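PDB 2YJG: lactate racemase apoprotein from Thermoanaerobacterium thermosaccharolyticum, which catalyses the interconversion of D- and L-lactate, and in its active form carries a nickel-pincer cofactor derived from nicotinic acid mononucleotide. Local coordinates for residues A[11-16]-A[393-398]; A[15-20]-A[412-417]; A[277-282]-A[400-405]. All blocks are in the same frame, centred on the assembly; numbering follows the deposited sequence.

Interaction 1: residues A[11-16]-A[393-398]; sequences SKLAFD and KDLGEA
An apolar contact between L395 and the pair L13 and F15 sets the first turn of helix 395-405 against the second strand of the N-terminal β-hairpin, and it is partly buried. L395 CB sits almost squarely over one face of the F15 ring, 3.8 Å from its centroid and 8° off the ring normal, a clear CH-pi contact. The F15 side chain leaves with CG anti to the backbone N (chi1 -169°), which carries the ring out over the start of the helix. The ring's CE1 atom reaches the helix backbone obliquely, 3.6 Å from G396 N. Further out on the leucine, the CD1 methyl of L395 lies 3.8 Å from F15 CB, and it also approaches L13 CB at 4.1 Å. The contact joins the hairpin of strands 3-8 and 11-16 to the parallel α/β sheet of the C-terminal domain, where L13 also meets V375 and A316. With an alanine here in place of F15, the β-carbon of L395 would probably lose the ring face it rests on, opening a gap beside G396. D394 is the N-cap of the helix, its OD1 accepting from E397 N at 2.9 Å.

Interaction 2: residues A[15-20]-A[412-417]; sequences FDLPDE and INVIPD
L17, just past the end of strand 11-16, faces I412 and V414 on strand 412-415 without any sheet pairing, the backbones being too far apart: L17 CA is 9.5 Å from I412 CA and 9.7 Å from V414 CA. Segment 15-20 leaves its strand here, passes through P18 and tightens into a 3-10 turn at D19 and E20, whereas 412-417 is extended over I412 to V414. Strand 412-415 belongs to the parallel six-stranded α/β sheet of the C-terminal domain, lodged between strands 22-25 and 279-283, and N413 makes backbone hydrogen bonds with I279 and I281. Residues two apart on a strand present their side chains to the same face, and I412 and V414 do so toward L17. The contact is buried and purely apolar. L17 extends with CG anti to the backbone N (chi1 -179°), bringing its fork of methyls to that face. L17 and I412 meet tip to tip, CD1 on CD1 at 3.7 Å, while L17 and V414 pass alongside each other, pointing opposite ways. L399 of helix 395-405 packs on both L17 and I412, and I4 on V414, so that hairpin, helix and sheet converge here. The second methyl of the fork is shared: L17 CD2 lies 3.7 Å from V414 CG2 and 4.1 Å from I412 CD1.

Interaction 3: residues A[277-282]-A[400-405]; sequences ADIVIT and KIAESI
I279 presses the end of its side chain onto A402, its CD1 methyl lying 3.8 Å from A402 CB. The inner carbon of the same branch follows, with I279 CG1 at 4.1 Å from A402 CB, so both carbons of that branch lie near the alanine methyl. A looser touch extends the contact by one residue along the helix: I279 CD1 lies 4.3 Å from E403 CG and just as far from E403 N. The reach of the branch comes from its torsions, since CG1 stands anti to the carbonyl carbon (chi1 -58°) and CD1 continues it in an extended form (chi2 171°). The small side chain of A402 is consistent with the close approach of helix and strand, I279 CA and A402 CA being 7.1 Å apart.

Polar groups enter only at the margin. The β-carbon of E403 points away from the strand, and its carboxylate pairs through OE2 with R21 in a salt bridge, so the residue lends its aliphatic part to I279 while its charge is met elsewhere. Just before I279 the chain turns a corner at D278, whose carboxylate forms a salt bridge with K308. Beyond the corner, backbone hydrogen bonds fix the strand on both flanks, I279 bonding to N413 and V280 to V312.

The wider setting is a β-alpha-beta crossover. Helix 395-405 connects strand 390-392, at one border of the parallel sheet, with strand 412-415 near the other, and on the way it passes over the strands between. A402 therefore also rests on V312 and I373, while I279 has I314 of strand 311-316 to one flank and I412 of strand 412-415 to the other.

Overall arrangement
Together the three contacts show how one helix and one hairpin share a face of a parallel sheet. Interactions 1 and 3 use opposite ends of helix 395-405, the first against the hairpin, the other directly on strand 279-283; interactions 1 and 2 both draw on strand 11-16 and the residues after it. All are apolar across the interface, but only interaction 1 involves an aromatic ring, and it is partly buried, whereas the aliphatic contacts of interactions 2 and 3 are buried. Interactions 1 and 3 meet at I281, which packs against F15 and L395; 2 and 3 are linked through the neighbouring strands 412-415 and 279-283. All three lie away from the probable catalytic and cofactor residues.

Interaction 1: residues A[11-16]-A[393-398]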
# COMPACT_ATOMS: atom_id res chain seq x y z
N SER A 11 27.67 -15.70 -3.84
CA SER A 11 29.07 -15.58 -4.16
C SER A 11 29.31 -16.07 -5.58
O SER A 11 28.38 -16.26 -6.40
CB SER A 11 29.83 -16.48 -3.23
OG SER A 11 30.13 -15.80 -2.04
N LYS A 12 30.58 -16.32 -5.86
CA LYS A 12 30.93 -17.07 -7.03
C LYS A 12 31.85 -18.17 -6.57
O LYS A 12 32.54 -18.03 -5.53
CB LYS A 12 31.59 -16.18 -8.09
CG LYS A 12 30.81 -14.90 -8.39
CD LYS A 12 30.63 -14.63 -9.91
CE LYS A 12 29.27 -13.96 -10.26
NZ LYS A 12 29.27 -12.46 -10.15
N LEU A 13 31.87 -19.26 -7.30
CA LEU A 13 32.93 -20.24 -7.12
C LEU A 13 34.05 -19.92 -8.09
O LEU A 13 33.77 -19.57 -9.23
CB LEU A 13 32.43 -21.66 -7.29
CG LEU A 13 31.13 -21.96 -6.52
CD1 LEU A 13 30.64 -23.32 -6.85
CD2 LEU A 13 31.33 -21.77 -5.01
N ALA A 14 35.29 -20.04 -7.59
CA ALA A 14 36.53 -19.92 -8.38
C ALA A 14 37.08 -21.30 -8.63
O ALA A 14 37.26 -22.16 -7.71
CB ALA A 14 37.58 -19.03 -7.67
N PHE A 15 37.29 -21.55 -9.91
CA PHE A 15 37.74 -22.83 -10.34
C PHE A 15 38.83 -22.63 -11.35
O PHE A 15 38.60 -21.97 -12.35
CB PHE A 15 36.58 -23.56 -10.98
CG PHE A 15 36.85 -25.00 -11.24
CD1 PHE A 15 37.47 -25.79 -10.27
CD2 PHE A 15 36.46 -25.58 -12.44
CE1 PHE A 15 37.72 -27.13 -10.50
CE2 PHE A 15 36.68 -26.92 -12.67
CZ PHE A 15 37.31 -27.70 -11.69
N ASP A 16 39.98 -23.23 -11.10
CA ASP A 16 41.06 -23.26 -12.09
C ASP A 16 40.92 -24.47 -12.95
O ASP A 16 41.11 -25.57 -12.46
CB ASP A 16 42.38 -23.32 -11.37
CG ASP A 16 43.53 -22.96 -12.24
OD1 ASP A 16 43.34 -22.95 -13.47
OD2 ASP A 16 44.62 -22.69 -11.68
N LYS A 393 30.78 -31.91 -3.57
CA LYS A 393 31.01 -30.80 -2.64
C LYS A 393 31.56 -29.56 -3.31
O LYS A 393 31.39 -28.45 -2.81
CB LYS A 393 31.90 -31.24 -1.44
CG LYS A 393 33.38 -30.83 -1.49
CD LYS A 393 34.24 -31.58 -0.37
CE LYS A 393 35.22 -32.60 -0.94
NZ LYS A 393 36.05 -33.20 0.17
N ASP A 394 32.26 -29.74 -4.42
CA ASP A 394 32.83 -28.62 -5.12
C ASP A 394 33.10 -29.02 -6.56
O ASP A 394 32.95 -30.18 -6.94
CB ASP A 394 34.14 -28.11 -4.38
CG ASP A 394 35.23 -29.18 -4.23
OD1 ASP A 394 35.40 -30.00 -5.13
OD2 ASP A 394 35.97 -29.18 -3.19
N LEU A 395 33.53 -28.06 -7.36
CA LEU A 395 33.71 -28.30 -8.78
C LEU A 395 34.84 -29.29 -9.06
O LEU A 395 34.78 -30.08 -9.99
CB LEU A 395 33.92 -26.96 -9.51
CG LEU A 395 32.69 -26.05 -9.66
CD1 LEU A 395 33.07 -24.67 -9.98
CD2 LEU A 395 31.74 -26.62 -10.77
N GLY A 396 35.89 -29.26 -8.26
CA GLY A 396 36.95 -30.27 -8.36
C GLY A 396 36.48 -31.70 -8.21
O GLY A 396 36.74 -32.52 -9.07
N GLU A 397 35.70 -31.98 -7.16
CA GLU A 397 35.13 -33.28 -6.97
C GLU A 397 34.15 -33.62 -8.09
O GLU A 397 34.13 -34.73 -8.54
CB GLU A 397 34.41 -33.37 -5.65
CG GLU A 397 33.87 -34.74 -5.39
CD GLU A 397 33.20 -34.89 -4.02
OE1 GLU A 397 32.34 -34.06 -3.66
OE2 GLU A 397 33.51 -35.87 -3.31
N ALA A 398 33.36 -32.64 -8.53
CA ALA A 398 32.39 -32.89 -9.57
C ALA A 398 33.12 -33.36 -10.83
O ALA A 398 32.75 -34.37 -11.47
CB ALA A 398 31.52 -31.65 -9.81

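Interaction 2: residues A[15-20]-A[412-417]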
# COMPACT_ATOMS: atom_id res chain seq x y z
N PHE A 15 37.29 -21.55 -9.91
CA PHE A 15 37.74 -22.83 -10.34
C PHE A 15 38.83 -22.63 -11.35
O PHE A 15 38.60 -21.97 -12.35
CB PHE A 15 36.58 -23.56 -10.98
CG PHE A 15 36.85 -25.00 -11.24
CD1 PHE A 15 37.47 -25.79 -10.27
CD2 PHE A 15 36.46 -25.58 -12.44
CE1 PHE A 15 37.72 -27.13 -10.50
CE2 PHE A 15 36.68 -26.92 -12.67
CZ PHE A 15 37.31 -27.70 -11.69
N ASP A 16 39.98 -23.23 -11.10
CA ASP A 16 41.06 -23.26 -12.09
C ASP A 16 40.92 -24.47 -12.95
O ASP A 16 41.11 -25.57 -12.46
CB ASP A 16 42.38 -23.32 -11.37
CG ASP A 16 43.53 -22.96 -12.24
OD1 ASP A 16 43.34 -22.95 -13.47
OD2 ASP A 16 44.62 -22.69 -11.68
N LEU A 17 40.57 -24.30 -14.23
CA LEU A 17 40.40 -25.43 -15.14
C LEU A 17 41.43 -25.31 -16.28
O LEU A 17 41.40 -24.30 -17.00
CB LEU A 17 39.00 -25.43 -15.76
CG LEU A 17 38.67 -26.56 -16.71
CD1 LEU A 17 38.87 -27.99 -16.12
CD2 LEU A 17 37.19 -26.28 -17.16
N PRO A 18 42.29 -26.30 -16.45
CA PRO A 18 43.34 -26.14 -17.44
C PRO A 18 42.83 -25.92 -18.86
O PRO A 18 41.95 -26.68 -19.35
CB PRO A 18 44.12 -27.44 -17.37
CG PRO A 18 43.49 -28.28 -16.28
CD PRO A 18 42.58 -27.41 -15.52
N ASP A 19 43.40 -24.92 -19.54
CA ASP A 19 42.92 -24.53 -20.86
C ASP A 19 42.83 -25.70 -21.85
O ASP A 19 41.92 -25.76 -22.68
CB ASP A 19 43.84 -23.44 -21.47
CG ASP A 19 43.88 -22.13 -20.68
OD1 ASP A 19 42.91 -21.71 -19.98
OD2 ASP A 19 44.91 -21.43 -20.82
N GLU A 20 43.75 -26.66 -21.75
CA GLU A 20 43.78 -27.79 -22.69
C GLU A 20 42.54 -28.70 -22.60
O GLU A 20 42.19 -29.38 -23.57
CB GLU A 20 45.05 -28.65 -22.53
CG GLU A 20 45.30 -29.25 -21.14
CD GLU A 20 45.89 -30.69 -21.14
OE1 GLU A 20 45.94 -31.38 -22.18
OE2 GLU A 20 46.28 -31.18 -20.06
N ILE A 412 35.76 -29.98 -22.39
CA ILE A 412 34.68 -29.60 -21.51
C ILE A 412 34.14 -28.31 -22.01
O ILE A 412 34.90 -27.35 -22.27
CB ILE A 412 35.19 -29.33 -20.06
CG1 ILE A 412 35.88 -30.55 -19.47
CG2 ILE A 412 34.06 -28.86 -19.11
CD1 ILE A 412 36.76 -30.20 -18.25
N ASN A 413 32.83 -28.24 -22.11
CA ASN A 413 32.19 -26.99 -22.39
C ASN A 413 31.93 -26.27 -21.08
O ASN A 413 31.34 -26.85 -20.19
CB ASN A 413 30.86 -27.21 -23.15
CG ASN A 413 31.01 -27.31 -24.67
OD1 ASN A 413 30.17 -27.94 -25.36
ND2 ASN A 413 32.00 -26.65 -25.22
N VAL A 414 32.27 -24.98 -20.96
CA VAL A 414 31.98 -24.18 -19.75
C VAL A 414 30.99 -23.11 -20.06
O VAL A 414 31.23 -22.25 -20.91
CB VAL A 414 33.28 -23.52 -19.15
CG1 VAL A 414 32.94 -22.71 -17.85
CG2 VAL A 414 34.34 -24.62 -18.85
N ILE A 415 29.84 -23.14 -19.39
CA ILE A 415 28.80 -22.17 -19.62
C ILE A 415 28.59 -21.52 -18.25
O ILE A 415 27.80 -22.03 -17.44
CB ILE A 415 27.49 -22.83 -20.03
CG1 ILE A 415 27.72 -23.86 -21.17
CG2 ILE A 415 26.47 -21.73 -20.41
CD1 ILE A 415 26.42 -24.48 -21.75
N PRO A 416 29.30 -20.41 -17.97
CA PRO A 416 29.30 -19.96 -16.57
C PRO A 416 27.94 -19.58 -15.99
O PRO A 416 27.70 -19.83 -14.82
CB PRO A 416 30.27 -18.77 -16.54
CG PRO A 416 30.99 -18.77 -17.94
CD PRO A 416 30.22 -19.65 -18.85
N ASP A 417 27.05 -19.03 -16.81
CA ASP A 417 25.68 -18.76 -16.41
C ASP A 417 24.67 -19.48 -17.34
O ASP A 417 24.36 -19.02 -18.46
CB ASP A 417 25.43 -17.28 -16.38
CG ASP A 417 24.01 -16.91 -15.89
OD1 ASP A 417 23.08 -17.75 -15.94
OD2 ASP A 417 23.83 -15.75 -15.45

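Interaction 3: residues A[277-282]-A[400-405]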
# COMPACT_ATOMS: atom_id res chain seq x y z
N ALA A 277 30.11 -31.48 -26.16
CA ALA A 277 31.24 -32.02 -25.44
C ALA A 277 30.77 -33.12 -24.53
O ALA A 277 29.58 -33.26 -24.20
CB ALA A 277 31.92 -30.94 -24.61
N ASP A 278 31.73 -33.92 -24.10
CA ASP A 278 31.44 -34.99 -23.18
C ASP A 278 31.07 -34.56 -21.79
O ASP A 278 30.37 -35.33 -21.09
CB ASP A 278 32.64 -35.90 -23.06
CG ASP A 278 32.64 -36.93 -24.08
OD1 ASP A 278 31.85 -37.89 -23.93
OD2 ASP A 278 33.44 -36.79 -25.04
N ILE A 279 31.59 -33.38 -21.39
CA ILE A 279 31.33 -32.75 -20.06
C ILE A 279 30.98 -31.28 -20.27
O ILE A 279 31.61 -30.57 -21.07
CB ILE A 279 32.54 -32.88 -19.10
CG1 ILE A 279 32.92 -34.34 -18.86
CG2 ILE A 279 32.26 -32.29 -17.74
CD1 ILE A 279 34.31 -34.50 -18.05
N VAL A 280 29.95 -30.83 -19.57
CA VAL A 280 29.61 -29.44 -19.51
C VAL A 280 29.65 -29.03 -18.04
O VAL A 280 29.16 -29.78 -17.18
CB VAL A 280 28.19 -29.22 -20.04
CG1 VAL A 280 27.84 -27.81 -19.93
CG2 VAL A 280 27.99 -29.77 -21.49
N ILE A 281 30.19 -27.84 -17.75
CA ILE A 281 30.09 -27.18 -16.44
C ILE A 281 29.27 -25.94 -16.57
O ILE A 281 29.54 -25.09 -17.44
CB ILE A 281 31.47 -26.76 -15.86
CG1 ILE A 281 32.28 -28.02 -15.60
CG2 ILE A 281 31.25 -25.86 -14.65
CD1 ILE A 281 33.75 -27.75 -15.10
N THR A 282 28.22 -25.85 -15.78
CA THR A 282 27.39 -24.64 -15.81
C THR A 282 26.84 -24.29 -14.39
O THR A 282 27.28 -24.89 -13.39
CB THR A 282 26.28 -24.79 -16.85
OG1 THR A 282 25.69 -23.52 -17.13
CG2 THR A 282 25.21 -25.85 -16.38
N LYS A 400 36.15 -34.76 -11.05
CA LYS A 400 36.70 -36.13 -10.83
C LYS A 400 35.61 -37.20 -11.05
O LYS A 400 35.86 -38.27 -11.67
CB LYS A 400 37.33 -36.28 -9.44
CG LYS A 400 37.20 -37.68 -8.76
CD LYS A 400 35.88 -37.86 -7.93
CE LYS A 400 36.05 -38.76 -6.66
NZ LYS A 400 35.82 -40.26 -6.84
N ILE A 401 34.38 -36.92 -10.59
CA ILE A 401 33.29 -37.90 -10.75
C ILE A 401 33.00 -38.03 -12.26
O ILE A 401 32.98 -39.13 -12.78
CB ILE A 401 32.01 -37.55 -9.93
CG1 ILE A 401 32.23 -37.60 -8.40
CG2 ILE A 401 30.88 -38.49 -10.24
CD1 ILE A 401 32.45 -39.07 -7.82
N ALA A 402 32.89 -36.89 -12.96
CA ALA A 402 32.55 -36.87 -14.38
C ALA A 402 33.59 -37.66 -15.12
O ALA A 402 33.26 -38.51 -15.91
CB ALA A 402 32.48 -35.49 -14.91
N GLU A 403 34.85 -37.34 -14.85
CA GLU A 403 35.98 -38.07 -15.51
C GLU A 403 35.92 -39.58 -15.34
O GLU A 403 36.22 -40.32 -16.28
CB GLU A 403 37.30 -37.49 -15.04
CG GLU A 403 37.52 -36.07 -15.59
CD GLU A 403 38.72 -35.32 -15.00
OE1 GLU A 403 39.44 -35.87 -14.16
OE2 GLU A 403 38.93 -34.16 -15.40
N SER A 404 35.52 -40.05 -14.17
CA SER A 404 35.30 -41.49 -13.94
C SER A 404 34.23 -42.09 -14.88
O SER A 404 34.31 -43.23 -15.27
CB SER A 404 34.85 -41.72 -12.50
OG SER A 404 33.44 -41.54 -12.40
N ILE A 405 33.23 -41.29 -15.20
CA ILE A 405 32.08 -41.67 -16.02
C ILE A 405 32.43 -41.66 -17.49
O ILE A 405 32.08 -42.59 -18.22
CB ILE A 405 30.90 -40.68 -15.79
CG1 ILE A 405 30.32 -40.86 -14.39
CG2 ILE A 405 29.80 -40.85 -16.87
CD1 ILE A 405 29.27 -39.81 -14.02